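Local coordinates for protein diaminopimelate decarboxylase (PDB 1TWI) that decarboxylates meso-diaminopimelate to L-lysine, the last step of the diaminopimelate pathway, using pyridoxal 5'-phosphate as cofactor, at residues N45-A50 against R293-T298; M122-N127 against N143-E148; S137-I142 against A153-R158; D269-T274 against L287-G292. All blocks are in the same frame, centred on the assembly; numbering follows the deposited sequence.

Contact 1: residues N45-A50 against R293-T298. With PLP (pyridoxal-5'-phosphate), chain E.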
loop_
_atom_site.group_PDB
_atom_site.type_symbol
_atom_site.label_atom_id
_atom_site.label_comp_id
_atom_site.label_asym_id
_atom_site.label_seq_id
_atom_site.Cartn_x
_atom_site.Cartn_y
_atom_site.Cartn_z
ATOM N N ASN A 45 2.102 4.021 29.521
ATOM C CA ASN A 45 1.817 4.168 30.952
ATOM C C ASN A 45 0.295 4.202 31.223
ATOM O O ASN A 45 -0.116 3.806 32.305
ATOM C CB ASN A 45 2.422 5.438 31.505
ATOM C CG ASN A 45 3.961 5.375 31.592
ATOM O OD1 ASN A 45 4.570 4.276 31.572
ATOM N ND2 ASN A 45 4.587 6.552 31.712
ATOM N N ARG A 46 -0.516 4.698 30.279
ATOM C CA ARG A 46 -1.955 4.685 30.489
ATOM C C ARG A 46 -2.473 3.231 30.601
ATOM O O ARG A 46 -3.421 2.911 31.390
ATOM C CB ARG A 46 -2.671 5.426 29.351
ATOM C CG ARG A 46 -2.715 6.951 29.604
ATOM C CD ARG A 46 -3.236 7.734 28.384
ATOM N NE ARG A 46 -3.198 9.171 28.653
ATOM C CZ ARG A 46 -3.105 10.116 27.713
ATOM N NH1 ARG A 46 -3.050 9.785 26.436
ATOM N NH2 ARG A 46 -3.004 11.411 28.061
ATOM N N TYR A 47 -1.911 2.352 29.771
ATOM C CA TYR A 47 -2.286 0.953 29.890
ATOM C C TYR A 47 -1.839 0.354 31.206
ATOM O O TYR A 47 -2.620 -0.349 31.907
ATOM C CB TYR A 47 -1.665 0.135 28.754
ATOM C CG TYR A 47 -2.595 0.062 27.552
ATOM C CD1 TYR A 47 -3.683 -0.832 27.539
ATOM C CD2 TYR A 47 -2.374 0.853 26.436
ATOM C CE1 TYR A 47 -4.531 -0.918 26.401
ATOM C CE2 TYR A 47 -3.208 0.783 25.308
ATOM C CZ TYR A 47 -4.272 -0.101 25.316
ATOM O OH TYR A 47 -5.080 -0.143 24.233
ATOM N N ILE A 48 -0.620 0.671 31.602
ATOM C CA ILE A 48 -0.112 0.065 32.839
ATOM C C ILE A 48 -0.923 0.536 34.026
ATOM O O ILE A 48 -1.271 -0.240 34.884
ATOM C CB ILE A 48 1.363 0.437 33.053
ATOM C CG1 ILE A 48 2.183 -0.119 31.853
ATOM C CG2 ILE A 48 1.865 -0.104 34.446
ATOM C CD1 ILE A 48 2.095 -1.678 31.692
ATOM N N GLU A 49 -1.196 1.831 34.075
ATOM C CA GLU A 49 -1.935 2.380 35.192
ATOM C C GLU A 49 -3.380 1.843 35.223
ATOM O O GLU A 49 -3.922 1.481 36.282
ATOM C CB GLU A 49 -1.936 3.898 35.108
ATOM C CG GLU A 49 -2.678 4.518 36.241
ATOM C CD GLU A 49 -1.889 4.532 37.551
ATOM O OE1 GLU A 49 -2.505 4.942 38.554
ATOM O OE2 GLU A 49 -0.673 4.148 37.573
ATOM N N ALA A 50 -3.978 1.750 34.044
ATOM C CA ALA A 50 -5.330 1.274 33.966
ATOM C C ALA A 50 -5.452 -0.212 34.307
ATOM O O ALA A 50 -6.432 -0.621 34.942
ATOM C CB ALA A 50 -5.894 1.540 32.590
ATOM N N ARG A 293 -2.287 0.431 17.458
ATOM C CA ARG A 293 -2.657 1.822 17.216
ATOM C C ARG A 293 -2.702 2.609 18.512
ATOM O O ARG A 293 -2.139 3.688 18.590
ATOM C CB ARG A 293 -4.033 1.869 16.548
ATOM C CG ARG A 293 -4.375 3.174 15.818
ATOM C CD ARG A 293 -5.914 3.177 15.486
ATOM N NE ARG A 293 -6.298 1.982 14.714
ATOM C CZ ARG A 293 -6.203 1.885 13.386
ATOM N NH1 ARG A 293 -5.761 2.907 12.628
ATOM N NH2 ARG A 293 -6.499 0.731 12.821
ATOM N N SER A 294 -3.329 2.071 19.561
ATOM C CA SER A 294 -3.417 2.857 20.792
ATOM C C SER A 294 -2.110 3.079 21.579
ATOM O O SER A 294 -2.104 3.803 22.605
ATOM C CB SER A 294 -4.547 2.317 21.718
ATOM O OG SER A 294 -4.324 0.967 22.062
ATOM N N LEU A 295 -1.008 2.441 21.156
ATOM C CA LEU A 295 0.265 2.783 21.781
ATOM C C LEU A 295 1.051 3.789 20.954
ATOM O O LEU A 295 1.757 4.619 21.524
ATOM C CB LEU A 295 1.211 1.591 21.968
ATOM C CG LEU A 295 0.757 0.673 23.107
ATOM C CD1 LEU A 295 1.715 -0.456 23.202
ATOM C CD2 LEU A 295 0.686 1.473 24.435
ATOM N N VAL A 296 0.976 3.712 19.627
ATOM C CA VAL A 296 1.818 4.597 18.848
ATOM C C VAL A 296 1.199 5.625 17.919
ATOM O O VAL A 296 1.880 6.561 17.529
ATOM C CB VAL A 296 2.870 3.751 18.023
ATOM C CG1 VAL A 296 3.724 2.893 19.004
ATOM C CG2 VAL A 296 2.142 2.787 16.993
ATOM N N ALA A 297 -0.075 5.473 17.564
ATOM C CA ALA A 297 -0.650 6.377 16.594
ATOM C C ALA A 297 -0.531 7.849 16.919
ATOM O O ALA A 297 -0.085 8.624 16.070
ATOM C CB ALA A 297 -2.184 6.031 16.358
ATOM N N THR A 298 -0.956 8.232 18.126
ATOM C CA THR A 298 -0.946 9.659 18.502
ATOM C C THR A 298 0.466 10.227 18.712
ATOM O O THR A 298 0.616 11.419 18.919
ATOM C CB THR A 298 -1.753 9.898 19.826
ATOM O OG1 THR A 298 -1.201 9.115 20.862
ATOM C CG2 THR A 298 -3.222 9.511 19.637
HETATM N N1 PLP E . -3.759 -8.351 17.566
HETATM C C2 PLP E . -4.042 -8.885 16.322
HETATM C C2A PLP E . -4.214 -10.422 16.253
HETATM C C3 PLP E . -4.117 -8.007 15.244
HETATM O O3 PLP E . -4.395 -8.565 14.037
HETATM C C4 PLP E . -3.969 -6.649 15.356
HETATM C C4A PLP E . -4.078 -5.755 14.075
HETATM O O4A PLP E . -4.033 -6.323 13.030
HETATM C C5 PLP E . -3.683 -6.094 16.624
HETATM C C6 PLP E . -3.602 -6.974 17.691
HETATM C C5A PLP E . -3.491 -4.619 16.947
HETATM O O4P PLP E . -4.653 -3.826 16.591
HETATM P P PLP E . -4.745 -2.285 16.950
HETATM O O1P PLP E . -6.049 -1.882 16.394
HETATM O O2P PLP E . -3.597 -1.636 16.231
HETATM O O3P PLP E . -4.680 -2.146 18.404
#
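Tyr47 meets Ser294 because of two side-chain rotations. With chi1 at -91°, away from a staggered position, Tyr47 carries its phenol across to the other segment, while Ser294 has OG lodged between the backbone N and the carbonyl carbon (chi1 59°), facing the phenol oxygen. Tyr47 OH and Ser294 OG then stand 2.6 Å apart, within hydrogen-bonding distance, with OG at the ring edge and in the ring plane. Beside this polar pair, Leu295 CD2 lies 3.7 Å from Tyr47 CD2 and 4.0 Å from Tyr47 CE2, so the leucine methyl touches the ring obliquely, on its CD2-CE2 bond. One residue before the serine, the first turn of the short helix reaches the cofactor: Arg293 N donates to PLP O2P over 2.7 Å at a nearly straight 171°, and the helix N terminus probably adds to the pull on the phosphate. The Arg293 side chain leaves the contact to bond Ser213 and Tyr255, and it belongs to the lysine pocket. Tyr47 thus ties helix 37-58 to the phosphate-binding helix 293-296. Around the phenol lie Leu251, Pro291 and the helix 264-276 residues Gln264 and Leu267, whereas Leu295 also rests on Val64 and Tyr66 of the barrel strand 62-67.

Contact 2: residues M122-N127 against N143-E148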
loop_
_atom_site.group_PDB
_atom_site.type_symbol
_atom_site.label_atom_id
_atom_site.label_comp_id
_atom_site.label_asym_id
_atom_site.label_seq_id
_atom_site.Cartn_x
_atom_site.Cartn_y
_atom_site.Cartn_z
ATOM N N MET A 122 11.704 -20.872 14.041
ATOM C CA MET A 122 12.237 -19.680 14.674
ATOM C C MET A 122 11.615 -19.398 16.021
ATOM O O MET A 122 12.337 -19.061 16.972
ATOM C CB MET A 122 12.058 -18.458 13.752
ATOM C CG MET A 122 12.652 -17.154 14.286
ATOM S SD MET A 122 12.477 -15.715 13.064
ATOM C CE MET A 122 12.470 -16.634 11.690
ATOM N N GLY A 123 10.282 -19.506 16.106
ATOM C CA GLY A 123 9.629 -19.258 17.391
ATOM C C GLY A 123 10.020 -20.305 18.438
ATOM O O GLY A 123 10.133 -19.991 19.638
ATOM N N ILE A 124 10.198 -21.554 18.009
ATOM C CA ILE A 124 10.547 -22.594 18.970
ATOM C C ILE A 124 11.962 -22.357 19.472
ATOM O O ILE A 124 12.211 -22.406 20.683
ATOM C CB ILE A 124 10.384 -24.004 18.362
ATOM C CG1 ILE A 124 8.880 -24.263 18.086
ATOM C CG2 ILE A 124 11.024 -25.018 19.294
ATOM C CD1 ILE A 124 8.548 -25.596 17.323
ATOM N N GLU A 125 12.876 -22.048 18.569
ATOM C CA GLU A 125 14.271 -21.769 18.961
ATOM C C GLU A 125 14.355 -20.523 19.891
ATOM O O GLU A 125 15.189 -20.460 20.809
ATOM C CB GLU A 125 15.122 -21.506 17.712
ATOM C CG GLU A 125 15.471 -22.741 16.848
ATOM C CD GLU A 125 16.360 -23.770 17.564
ATOM O OE1 GLU A 125 17.189 -23.383 18.396
ATOM O OE2 GLU A 125 16.236 -24.968 17.276
ATOM N N ALA A 126 13.498 -19.538 19.657
ATOM C CA ALA A 126 13.489 -18.337 20.500
ATOM C C ALA A 126 12.671 -18.545 21.772
ATOM O O ALA A 126 12.618 -17.640 22.601
ATOM C CB ALA A 126 12.921 -17.156 19.751
ATOM N N ASN A 127 12.009 -19.689 21.896
ATOM C CA ASN A 127 11.195 -20.055 23.081
ATOM C C ASN A 127 10.173 -18.958 23.455
ATOM O O ASN A 127 10.086 -18.500 24.628
ATOM C CB ASN A 127 12.146 -20.377 24.267
ATOM C CG ASN A 127 11.423 -20.978 25.497
ATOM O OD1 ASN A 127 10.479 -21.806 25.400
ATOM N ND2 ASN A 127 11.888 -20.573 26.663
ATOM N N ASN A 143 3.214 -29.096 16.113
ATOM C CA ASN A 143 3.546 -30.299 16.893
ATOM C C ASN A 143 4.609 -31.129 16.091
ATOM O O ASN A 143 5.557 -31.644 16.667
ATOM C CB ASN A 143 2.261 -31.124 17.121
ATOM C CG ASN A 143 2.503 -32.384 17.896
ATOM O OD1 ASN A 143 2.300 -33.471 17.356
ATOM N ND2 ASN A 143 2.927 -32.268 19.156
ATOM N N GLU A 144 4.434 -31.241 14.771
ATOM C CA GLU A 144 5.399 -31.996 13.950
ATOM C C GLU A 144 6.781 -31.302 13.975
ATOM O O GLU A 144 7.819 -31.955 14.055
ATOM C CB GLU A 144 4.902 -32.104 12.502
ATOM C CG GLU A 144 3.808 -33.166 12.252
ATOM C CD GLU A 144 3.104 -32.948 10.892
ATOM O OE1 GLU A 144 2.153 -33.712 10.550
ATOM O OE2 GLU A 144 3.508 -31.991 10.159
ATOM N N THR A 145 6.803 -29.969 13.912
ATOM C CA THR A 145 8.075 -29.240 13.921
ATOM C C THR A 145 8.772 -29.325 15.279
ATOM O O THR A 145 10.014 -29.523 15.377
ATOM C CB THR A 145 7.820 -27.775 13.508
ATOM O OG1 THR A 145 7.195 -27.799 12.222
ATOM C CG2 THR A 145 9.121 -26.996 13.452
ATOM N N ALA A 146 7.982 -29.180 16.338
ATOM C CA ALA A 146 8.510 -29.299 17.696
ATOM C C ALA A 146 9.109 -30.723 17.827
ATOM O O ALA A 146 10.177 -30.912 18.425
ATOM C CB ALA A 146 7.332 -29.104 18.737
ATOM N N LYS A 147 8.395 -31.723 17.316
ATOM C CA LYS A 147 8.906 -33.115 17.372
ATOM C C LYS A 147 10.274 -33.190 16.623
ATOM O O LYS A 147 11.237 -33.770 17.141
ATOM C CB LYS A 147 7.938 -34.071 16.696
ATOM C CG LYS A 147 8.414 -35.538 16.672
ATOM C CD LYS A 147 7.469 -36.354 15.788
ATOM C CE LYS A 147 7.651 -37.906 15.896
ATOM N NZ LYS A 147 6.634 -38.595 14.990
ATOM N N GLU A 148 10.374 -32.562 15.446
ATOM C CA GLU A 148 11.645 -32.604 14.715
ATOM C C GLU A 148 12.813 -31.965 15.491
ATOM O O GLU A 148 13.950 -32.469 15.481
ATOM C CB GLU A 148 11.480 -31.943 13.341
ATOM C CG GLU A 148 10.597 -32.755 12.412
ATOM C CD GLU A 148 10.433 -32.100 11.055
ATOM O OE1 GLU A 148 10.130 -30.869 11.041
ATOM O OE2 GLU A 148 10.610 -32.792 10.011
#
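Ile124, Thr145 and Ala146 join two successive outer helices of the alpha/beta barrel, 117-125 and 136-149, which flank strand 130-133 in the chain. The backbones come nearest at Ile124 and Ala146, whose CA atoms are 7.1 Å apart, and one methyl makes the contact. Ile124 carries CG1 anti to its carbonyl carbon (chi1 -67°) and extends CD1 outward from there (chi2 174°), which puts the tip of the side chain against the opposing helix. That CD1 lies 3.7 Å from Ala146 CA and 3.8 Å from Ala146 N, so it rests on the helix backbone itself; Ala146 CB, at 4.0 Å from Ile124 CD1, flanks it. Thr145 CG2 is the looser neighbour, 4.2 Å from the same Ile124 CD1. The threonine turns its methyl to the isoleucine and its OG1 elsewhere, toward Leu141 O in its own helix and Lys117 NZ. Just beyond Ile124, a Schellman motif closes the first helix: Asn127 takes a positive phi of 52°, and its N bonds to Ile124 O. On another side of this helix Met122 packs on Tyr420 of the second subunit. No hydrogen bond spans the contact, which implies that shape and the burial of three apolar groups hold the helices here, with the small alanine admitting the close approach.

Contact 3: residues S137-I142 against A153-R158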
loop_
_atom_site.group_PDB
_atom_site.type_symbol
_atom_site.label_atom_id
_atom_site.label_comp_id
_atom_site.label_asym_id
_atom_site.label_seq_id
_atom_site.Cartn_x
_atom_site.Cartn_y
_atom_site.Cartn_z
ATOM N N SER A 137 -4.617 -27.075 11.104
ATOM C CA SER A 137 -3.482 -27.331 10.209
ATOM C C SER A 137 -2.216 -26.772 10.866
ATOM O O SER A 137 -1.158 -27.437 10.909
ATOM C CB SER A 137 -3.712 -26.609 8.884
ATOM O OG SER A 137 -2.640 -26.869 7.976
ATOM N N GLU A 138 -2.309 -25.530 11.364
ATOM C CA GLU A 138 -1.144 -24.925 12.042
ATOM C C GLU A 138 -0.758 -25.747 13.294
ATOM O O GLU A 138 0.422 -26.025 13.544
ATOM C CB GLU A 138 -1.433 -23.455 12.448
ATOM C CG GLU A 138 -0.272 -22.826 13.289
ATOM C CD GLU A 138 -0.643 -21.470 13.858
ATOM O OE1 GLU A 138 -1.573 -20.835 13.292
ATOM O OE2 GLU A 138 0.009 -21.052 14.849
ATOM N N LEU A 139 -1.748 -26.136 14.103
ATOM C CA LEU A 139 -1.442 -26.931 15.308
ATOM C C LEU A 139 -0.633 -28.191 14.904
ATOM O O LEU A 139 0.397 -28.497 15.532
ATOM C CB LEU A 139 -2.740 -27.391 16.051
ATOM C CG LEU A 139 -2.485 -28.346 17.252
ATOM C CD1 LEU A 139 -1.772 -27.608 18.390
ATOM C CD2 LEU A 139 -3.815 -28.941 17.772
ATOM N N ILE A 140 -1.098 -28.895 13.874
ATOM C CA ILE A 140 -0.409 -30.120 13.399
ATOM C C ILE A 140 1.036 -29.789 12.972
ATOM O O ILE A 140 2.001 -30.461 13.389
ATOM C CB ILE A 140 -1.251 -30.813 12.242
ATOM C CG1 ILE A 140 -2.596 -31.309 12.836
ATOM C CG2 ILE A 140 -0.461 -32.033 11.579
ATOM C CD1 ILE A 140 -3.547 -31.845 11.783
ATOM N N LEU A 141 1.212 -28.710 12.223
ATOM C CA LEU A 141 2.548 -28.346 11.789
ATOM C C LEU A 141 3.440 -27.980 12.961
ATOM O O LEU A 141 4.639 -28.342 13.017
ATOM C CB LEU A 141 2.470 -27.191 10.760
ATOM C CG LEU A 141 3.835 -26.568 10.391
ATOM C CD1 LEU A 141 4.712 -27.603 9.661
ATOM C CD2 LEU A 141 3.586 -25.362 9.452
ATOM N N ILE A 142 2.888 -27.279 13.953
ATOM C CA ILE A 142 3.719 -26.913 15.103
ATOM C C ILE A 142 4.150 -28.170 15.892
ATOM O O ILE A 142 5.315 -28.288 16.318
ATOM C CB ILE A 142 2.944 -25.971 16.091
ATOM C CG1 ILE A 142 2.793 -24.561 15.453
ATOM C CG2 ILE A 142 3.648 -25.900 17.421
ATOM C CD1 ILE A 142 1.722 -23.657 16.208
ATOM N N ALA A 153 6.555 -27.023 22.000
ATOM C CA ALA A 153 6.098 -25.641 21.718
ATOM C C ALA A 153 4.921 -25.241 22.621
ATOM O O ALA A 153 4.049 -26.053 22.905
ATOM C CB ALA A 153 5.636 -25.520 20.248
ATOM N N ASN A 154 4.894 -23.990 23.052
ATOM C CA ASN A 154 3.793 -23.489 23.860
ATOM C C ASN A 154 2.718 -23.052 22.880
ATOM O O ASN A 154 3.034 -22.320 21.946
ATOM C CB ASN A 154 4.291 -22.284 24.672
ATOM C CG ASN A 154 5.325 -22.711 25.704
ATOM O OD1 ASN A 154 5.102 -23.693 26.397
ATOM N ND2 ASN A 154 6.461 -22.001 25.784
ATOM N N VAL A 155 1.473 -23.514 23.051
ATOM C CA VAL A 155 0.412 -23.101 22.140
ATOM C C VAL A 155 -0.800 -22.519 22.859
ATOM O O VAL A 155 -1.242 -23.070 23.866
ATOM C CB VAL A 155 -0.106 -24.247 21.176
ATOM C CG1 VAL A 155 1.027 -24.589 20.060
ATOM C CG2 VAL A 155 -0.460 -25.516 21.973
ATOM N N ALA A 156 -1.260 -21.366 22.340
ATOM C CA ALA A 156 -2.476 -20.703 22.787
ATOM C C ALA A 156 -3.386 -20.892 21.543
ATOM O O ALA A 156 -2.919 -21.324 20.479
ATOM C CB ALA A 156 -2.199 -19.194 23.065
ATOM N N PHE A 157 -4.680 -20.620 21.654
ATOM C CA PHE A 157 -5.553 -20.830 20.527
ATOM C C PHE A 157 -6.347 -19.595 20.251
ATOM O O PHE A 157 -6.995 -19.055 21.162
ATOM C CB PHE A 157 -6.507 -22.029 20.846
ATOM C CG PHE A 157 -5.776 -23.319 20.993
ATOM C CD1 PHE A 157 -5.038 -23.591 22.140
ATOM C CD2 PHE A 157 -5.687 -24.179 19.909
ATOM C CE1 PHE A 157 -4.190 -24.717 22.197
ATOM C CE2 PHE A 157 -4.837 -25.311 19.954
ATOM C CZ PHE A 157 -4.102 -25.573 21.075
ATOM N N ARG A 158 -6.306 -19.121 19.008
ATOM C CA ARG A 158 -7.083 -17.918 18.658
ATOM C C ARG A 158 -8.489 -18.433 18.346
ATOM O O ARG A 158 -8.687 -19.189 17.408
ATOM C CB ARG A 158 -6.516 -17.219 17.409
ATOM C CG ARG A 158 -7.377 -16.049 16.964
ATOM C CD ARG A 158 -6.739 -15.239 15.807
ATOM N NE ARG A 158 -7.516 -14.014 15.553
ATOM C CZ ARG A 158 -7.125 -13.029 14.758
ATOM N NH1 ARG A 158 -5.963 -13.118 14.117
ATOM N NH2 ARG A 158 -7.898 -11.954 14.607
#
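Leu139 and Ile142, a turn apart on helix 136-149, fit against the outward row Ala153, Val155 and Phe157 of strand 153-160. The helix runs almost antiparallel to the strand (169° between the segment axes, 10.4 Å at closest approach), as the return leg of the beta-alpha-beta unit 130-133, 136-149, 153-160 requires. Ile142 CG2 is the first bump: it settles in the notch between two strand residues, 3.5 Å from Ala153 CB and 3.9 Å from Val155 CG1. The alanine contact is tighter than usual for carbons, evidence that the helix sits close down where the strand side chain is smallest. Ile142 CD1 slides past the valine, 4.0 Å from Val155 CG1. Val155 is in turn a forked knob that parts the two helix residues: with chi1 at -71°, CG1 goes to the isoleucine and CG2 to the leucine, where it stands a loose 4.4 Å from Leu139 CD1. Next to the valine, the same leucine methyl meets Phe157, whose CZ and CE2 both come to 4.1 Å from Leu139 CD1, the ring crossing the leucine at an angle.

Polar groups nearby look to other partners: Glu138 forms a salt bridge with Lys115, and Ser137 bonds His308 of the second subunit. The interface is therefore wholly aliphatic and aromatic, its hold resting on interlocked shape and on exclusion of water rather than on directed bonds.

Contact 4: residues D269-T274 against L287-G292. With PLP (pyridoxal-5'-phosphate), chain E.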
loop_
_atom_site.group_PDB
_atom_site.type_symbol
_atom_site.label_atom_id
_atom_site.label_comp_id
_atom_site.label_asym_id
_atom_site.label_seq_id
_atom_site.Cartn_x
_atom_site.Cartn_y
_atom_site.Cartn_z
ATOM N N ASP A 269 -11.831 -1.110 33.098
ATOM C CA ASP A 269 -12.985 -1.273 33.971
ATOM C C ASP A 269 -13.859 -2.361 33.353
ATOM O O ASP A 269 -14.342 -3.286 34.047
ATOM C CB ASP A 269 -13.807 0.012 34.076
ATOM C CG ASP A 269 -13.108 1.080 34.885
ATOM O OD1 ASP A 269 -12.256 0.685 35.714
ATOM O OD2 ASP A 269 -13.414 2.302 34.695
ATOM N N ALA A 270 -14.059 -2.248 32.053
ATOM C CA ALA A 270 -14.885 -3.201 31.331
ATOM C C ALA A 270 -14.358 -4.650 31.315
ATOM O O ALA A 270 -15.085 -5.638 31.631
ATOM C CB ALA A 270 -15.104 -2.682 29.890
ATOM N N ILE A 271 -13.094 -4.807 30.939
ATOM C CA ILE A 271 -12.515 -6.150 30.902
ATOM C C ILE A 271 -12.395 -6.801 32.279
ATOM O O ILE A 271 -12.820 -7.945 32.489
ATOM C CB ILE A 271 -11.093 -6.138 30.213
ATOM C CG1 ILE A 271 -11.265 -5.849 28.712
ATOM C CG2 ILE A 271 -10.389 -7.499 30.436
ATOM C CD1 ILE A 271 -9.964 -5.721 27.936
ATOM N N ILE A 272 -11.821 -6.062 33.224
ATOM C CA ILE A 272 -11.557 -6.625 34.530
ATOM C C ILE A 272 -12.829 -6.990 35.297
ATOM O O ILE A 272 -12.929 -8.108 35.839
ATOM C CB ILE A 272 -10.623 -5.661 35.345
ATOM C CG1 ILE A 272 -9.252 -5.591 34.680
ATOM C CG2 ILE A 272 -10.481 -6.132 36.814
ATOM C CD1 ILE A 272 -8.348 -4.489 35.324
ATOM N N ASN A 273 -13.804 -6.096 35.314
ATOM C CA ASN A 273 -15.057 -6.413 36.009
ATOM C C ASN A 273 -15.764 -7.579 35.292
ATOM O O ASN A 273 -16.458 -8.367 35.915
ATOM C CB ASN A 273 -15.960 -5.157 36.123
ATOM C CG ASN A 273 -15.343 -4.091 37.097
ATOM O OD1 ASN A 273 -14.911 -4.437 38.222
ATOM N ND2 ASN A 273 -15.280 -2.818 36.662
ATOM N N THR A 274 -15.566 -7.734 33.984
ATOM C CA THR A 274 -16.228 -8.844 33.331
ATOM C C THR A 274 -15.518 -10.135 33.703
ATOM O O THR A 274 -16.180 -11.105 34.117
ATOM C CB THR A 274 -16.272 -8.718 31.803
ATOM O OG1 THR A 274 -17.138 -7.642 31.454
ATOM C CG2 THR A 274 -16.862 -10.008 31.174
ATOM N N LEU A 287 -3.370 -11.977 32.104
ATOM C CA LEU A 287 -4.133 -11.263 31.112
ATOM C C LEU A 287 -3.182 -10.602 30.112
ATOM O O LEU A 287 -2.204 -9.968 30.525
ATOM C CB LEU A 287 -4.998 -10.151 31.808
ATOM C CG LEU A 287 -5.711 -9.132 30.890
ATOM C CD1 LEU A 287 -6.658 -9.852 29.937
ATOM C CD2 LEU A 287 -6.527 -8.067 31.717
ATOM N N ILE A 288 -3.427 -10.768 28.810
ATOM C CA ILE A 288 -2.556 -10.140 27.807
ATOM C C ILE A 288 -3.416 -9.318 26.864
ATOM O O ILE A 288 -4.527 -9.773 26.492
ATOM C CB ILE A 288 -1.856 -11.220 26.919
ATOM C CG1 ILE A 288 -1.030 -12.156 27.813
ATOM C CG2 ILE A 288 -0.970 -10.562 25.863
ATOM C CD1 ILE A 288 -0.520 -13.480 27.094
ATOM N N LEU A 289 -2.946 -8.122 26.486
ATOM C CA LEU A 289 -3.652 -7.309 25.491
ATOM C C LEU A 289 -2.624 -7.057 24.389
ATOM O O LEU A 289 -1.419 -7.106 24.645
ATOM C CB LEU A 289 -4.125 -5.942 26.057
ATOM C CG LEU A 289 -5.094 -6.019 27.252
ATOM C CD1 LEU A 289 -5.667 -4.590 27.580
ATOM C CD2 LEU A 289 -6.225 -6.961 26.896
ATOM N N GLU A 290 -3.104 -6.758 23.184
ATOM C CA GLU A 290 -2.212 -6.549 22.031
ATOM C C GLU A 290 -2.451 -5.225 21.379
ATOM O O GLU A 290 -2.661 -5.157 20.187
ATOM C CB GLU A 290 -2.416 -7.663 20.985
ATOM C CG GLU A 290 -2.124 -9.122 21.514
ATOM C CD GLU A 290 -2.518 -10.224 20.481
ATOM O OE1 GLU A 290 -3.409 -10.000 19.620
ATOM O OE2 GLU A 290 -1.955 -11.324 20.569
ATOM N N PRO A 291 -2.410 -4.121 22.155
ATOM C CA PRO A 291 -2.654 -2.848 21.495
ATOM C C PRO A 291 -1.562 -2.519 20.464
ATOM O O PRO A 291 -0.368 -2.832 20.691
ATOM C CB PRO A 291 -2.669 -1.838 22.656
ATOM C CG PRO A 291 -1.645 -2.417 23.634
ATOM C CD PRO A 291 -1.925 -3.948 23.549
ATOM N N GLY A 292 -1.980 -1.902 19.352
ATOM C CA GLY A 292 -1.053 -1.459 18.315
ATOM C C GLY A 292 -1.244 0.065 18.192
ATOM O O GLY A 292 -0.496 0.874 18.751
HETATM N N1 PLP E . -3.759 -8.351 17.566
HETATM C C2 PLP E . -4.042 -8.885 16.322
HETATM C C2A PLP E . -4.214 -10.422 16.253
HETATM C C3 PLP E . -4.117 -8.007 15.244
HETATM O O3 PLP E . -4.395 -8.565 14.037
HETATM C C4 PLP E . -3.969 -6.649 15.356
HETATM C C4A PLP E . -4.078 -5.755 14.075
HETATM O O4A PLP E . -4.033 -6.323 13.030
HETATM C C5 PLP E . -3.683 -6.094 16.624
HETATM C C6 PLP E . -3.602 -6.974 17.691
HETATM C C5A PLP E . -3.491 -4.619 16.947
HETATM O O4P PLP E . -4.653 -3.826 16.591
HETATM P P PLP E . -4.745 -2.285 16.950
HETATM O O1P PLP E . -6.049 -1.882 16.394
HETATM O O2P PLP E . -3.597 -1.636 16.231
HETATM O O3P PLP E . -4.680 -2.146 18.404
#
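Leu287 and Leu289, alternate residues of strand 286-289, both direct their side chains toward Ile271 on helix 264-276, while the chain past residue 289 leaves the strand and reaches Gly292 at the N-cap of the next helix. Ile271 divides its two branches between the leucines. Its CG2 meets Leu287 CD2 at 4.1 Å, the two chains crossing at a slant, while its CD1 reaches Leu289 CD2 tip to tip, also at 4.1 Å. The leucines reach this shared partner from different rotamers: Leu287 has CG anti to the backbone N (chi1 170°), whereas Leu289 has it anti to the carbonyl carbon (chi1 -60°). Within the helix, Thr274 OG1 turns back and donates to Ala270 O over 2.9 Å; that carbonyl also accepts from Thr274 N, so two donors of one residue grip it.

The strand's continuation builds the cofactor site. Glu290 extends its side chain to place OE1 2.7 Å from PLP N1, and His208, Asn111 and Asn246 bond its carboxylate and fix its rotation. At the other end of the cofactor, Gly292 N donates to PLP O3P over 2.9 Å at 152°; with no side chain on Gly292, the phosphate can lie close against the backbone.

The strand pairs with 62-67 on one side and 244-246 on the other in the parallel barrel. Helix 264-276 covers it from outside, between helix 219-237, which meets Ile271 through Thr225, and helix 37-58, whose Phe51 and Trp54 pack on Leu289 and Leu287.

All four contacts belong to the pyridoxal-binding barrel. Along the chain, contact 1 closes a long loop enclosing the other three: contacts 2 and 3 interleave, and contact 4 follows them. Contacts 2 and 3 share helix 136-149, lie 10 Å apart between centres, and meet where Ile124 CG1 comes 4.1 Å from Ala153 CB. Contacts 1 and 4, with centres 12 Å apart, touch through Tyr47 and Pro291 and both bind the cofactor phosphate, through the short loop and helix start (Gly292 and Arg293) that follow strand 286-289. Contacts 3 and 4 reach the same parallel sheet with centres 23 Å apart. One pair thus assembles barrel wall near the second subunit, the other shapes the phosphate site.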